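Phycocyanobilin lyase subunit alpha (Nostoc sp. PCC 7120, PDB 5N3U) associates with CpcF to form a phycocyanin lyase and is probably required for attaching the chromophore to the CpcA gene product. Local coordinates at residues Ala54-Leu59 / Arg79-Leu84. Residues are numbered along the deposited sequence; the frame is centred on the assembly and turned at random.
Sequences ALIAAL and RALGKL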
loop_
_atom_site.group_PDB
_atom_site.type_symbol
_atom_site.label_atom_id
_atom_site.label_comp_id
_atom_site.label_asym_id
_atom_site.label_seq_id
_atom_site.Cartn_x
_atom_site.Cartn_y
_atom_site.Cartn_z
ATOM N N ALA A 54 21.852 -15.938 -12.297
ATOM C CA ALA A 54 20.967 -15.480 -13.386
ATOM C C ALA A 54 20.920 -13.953 -13.537
ATOM O O ALA A 54 20.900 -13.388 -14.673
ATOM C CB ALA A 54 19.567 -16.034 -13.151
ATOM N N LEU A 55 20.913 -13.274 -12.409
ATOM C CA LEU A 55 20.919 -11.794 -12.488
ATOM C C LEU A 55 22.244 -11.259 -12.990
ATOM O O LEU A 55 22.278 -10.298 -13.785
ATOM C CB LEU A 55 20.530 -11.199 -11.152
ATOM C CG LEU A 55 19.085 -11.400 -10.779
ATOM C CD1 LEU A 55 18.892 -11.210 -9.305
ATOM C CD2 LEU A 55 18.149 -10.498 -11.593
ATOM N N ILE A 56 23.349 -11.880 -12.576
ATOM C CA ILE A 56 24.634 -11.527 -13.099
ATOM C C ILE A 56 24.682 -11.672 -14.571
ATOM O O ILE A 56 25.173 -10.779 -15.251
ATOM C CB ILE A 56 25.758 -12.317 -12.398
ATOM C CG1 ILE A 56 25.825 -11.852 -10.955
ATOM C CG2 ILE A 56 27.113 -12.175 -13.186
ATOM C CD1 ILE A 56 26.655 -12.675 -9.980
ATOM N N ALA A 57 24.155 -12.773 -15.106
ATOM C CA ALA A 57 24.142 -12.946 -16.545
ATOM C C ALA A 57 23.326 -11.837 -17.250
ATOM O O ALA A 57 23.686 -11.317 -18.287
ATOM C CB ALA A 57 23.582 -14.317 -16.867
ATOM N N ALA A 58 22.232 -11.433 -16.624
ATOM C CA ALA A 58 21.369 -10.385 -17.193
ATOM C C ALA A 58 22.028 -9.025 -17.192
ATOM O O ALA A 58 21.620 -8.148 -17.958
ATOM C CB ALA A 58 20.103 -10.384 -16.390
ATOM N N LEU A 59 23.119 -8.851 -16.423
ATOM C CA LEU A 59 23.949 -7.651 -16.591
ATOM C C LEU A 59 24.593 -7.498 -17.992
ATOM O O LEU A 59 24.961 -6.414 -18.385
ATOM C CB LEU A 59 24.991 -7.526 -15.524
ATOM C CG LEU A 59 24.608 -7.483 -14.073
ATOM C CD1 LEU A 59 25.808 -7.401 -13.182
ATOM C CD2 LEU A 59 23.739 -6.270 -13.820
ATOM N N ARG A 79 19.873 -3.398 -9.955
ATOM C CA ARG A 79 19.153 -2.944 -8.747
ATOM C C ARG A 79 18.846 -4.140 -7.865
ATOM O O ARG A 79 19.099 -4.130 -6.669
ATOM C CB ARG A 79 17.824 -2.307 -9.108
ATOM C CG ARG A 79 17.840 -1.024 -9.860
ATOM C CD ARG A 79 16.441 -0.475 -10.358
ATOM N NE ARG A 79 16.662 0.729 -11.205
ATOM C CZ ARG A 79 16.152 0.987 -12.406
ATOM N NH1 ARG A 79 15.291 0.162 -13.014
ATOM N NH2 ARG A 79 16.456 2.142 -13.001
ATOM N N ALA A 80 18.373 -5.227 -8.463
ATOM C CA ALA A 80 18.085 -6.441 -7.716
ATOM C C ALA A 80 19.308 -6.996 -6.973
ATOM O O ALA A 80 19.197 -7.353 -5.753
ATOM C CB ALA A 80 17.517 -7.508 -8.648
ATOM N N LEU A 81 20.468 -6.992 -7.622
ATOM C CA LEU A 81 21.688 -7.595 -7.042
ATOM C C LEU A 81 22.129 -6.915 -5.798
ATOM O O LEU A 81 22.656 -7.553 -4.859
ATOM C CB LEU A 81 22.808 -7.645 -8.032
ATOM C CG LEU A 81 22.560 -8.657 -9.109
ATOM C CD1 LEU A 81 23.498 -8.456 -10.227
ATOM C CD2 LEU A 81 22.799 -10.018 -8.492
ATOM N N GLY A 82 21.858 -5.617 -5.704
ATOM C CA GLY A 82 22.250 -4.959 -4.504
ATOM C C GLY A 82 21.444 -5.402 -3.278
ATOM O O GLY A 82 21.903 -5.252 -2.217
ATOM N N LYS A 83 20.232 -5.891 -3.443
ATOM C CA LYS A 83 19.342 -6.243 -2.349
ATOM C C LYS A 83 19.651 -7.673 -1.885
ATOM O O LYS A 83 19.171 -8.082 -0.855
ATOM C CB LYS A 83 17.906 -6.169 -2.820
ATOM C CG LYS A 83 17.483 -4.703 -3.082
ATOM C CD LYS A 83 16.136 -4.556 -3.730
ATOM C CE LYS A 83 14.954 -4.413 -2.743
ATOM N NZ LYS A 83 14.865 -5.504 -1.703
ATOM N N LEU A 84 20.423 -8.430 -2.676
ATOM C CA LEU A 84 20.633 -9.835 -2.337
ATOM C C LEU A 84 21.843 -10.098 -1.473
ATOM O O LEU A 84 22.010 -11.201 -1.090
ATOM C CB LEU A 84 20.662 -10.665 -3.622
ATOM C CG LEU A 84 19.423 -10.497 -4.487
ATOM C CD1 LEU A 84 19.435 -11.428 -5.660
ATOM C CD2 LEU A 84 18.139 -10.654 -3.729
#
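Leu81 is the bump that fills the hollow between Leu55, Ile56 and Leu59 of 54-59. Its two methyls straddle that surface: CD2 lies against the root of the Leu55 side chain, 3.7 Å from Leu55 CB, while CD1 drops into the gap between Ile56 and Leu59. There Leu81 CD1 meets Leu59 CD1 tip to tip at 3.9 Å, and Ile56 crosses it at about a right angle, with Ile56 CG1 4.2 Å from Leu81 CD1. With chi1 at -71°, Leu81 CG swings away from the carbonyl carbon to lie beside the backbone N, and from there it presses on Leu55 CB at 3.8 Å. Leu55 returns the favour. Past Leu81, Leu55 CD1 pushes into the notch between Ala80 and Leu84. Ala80, short enough to floor that notch, brings its CB to 4.0 Å from Leu55 CD1. Leu84 runs across the Leu55 side chain, with Leu84 CD1 3.7 Å from Leu55 CD1. Two helices of the HEAT-like array meet here, 49-58 and 72-83; the axes of 54-58 and 79-83 come within 10.0 Å, at 148° between their N-to-C directions, antiparallel but clearly skewed. Only hydrocarbon touches hydrocarbon between the side chains, and the layer is largely buried. Leu26 covers Leu55 from a loop, and Ala77, farther back on helix 72-83, also packs on it. Ala89 touches Leu81 and Lys88 touches Ile56, both from a loop.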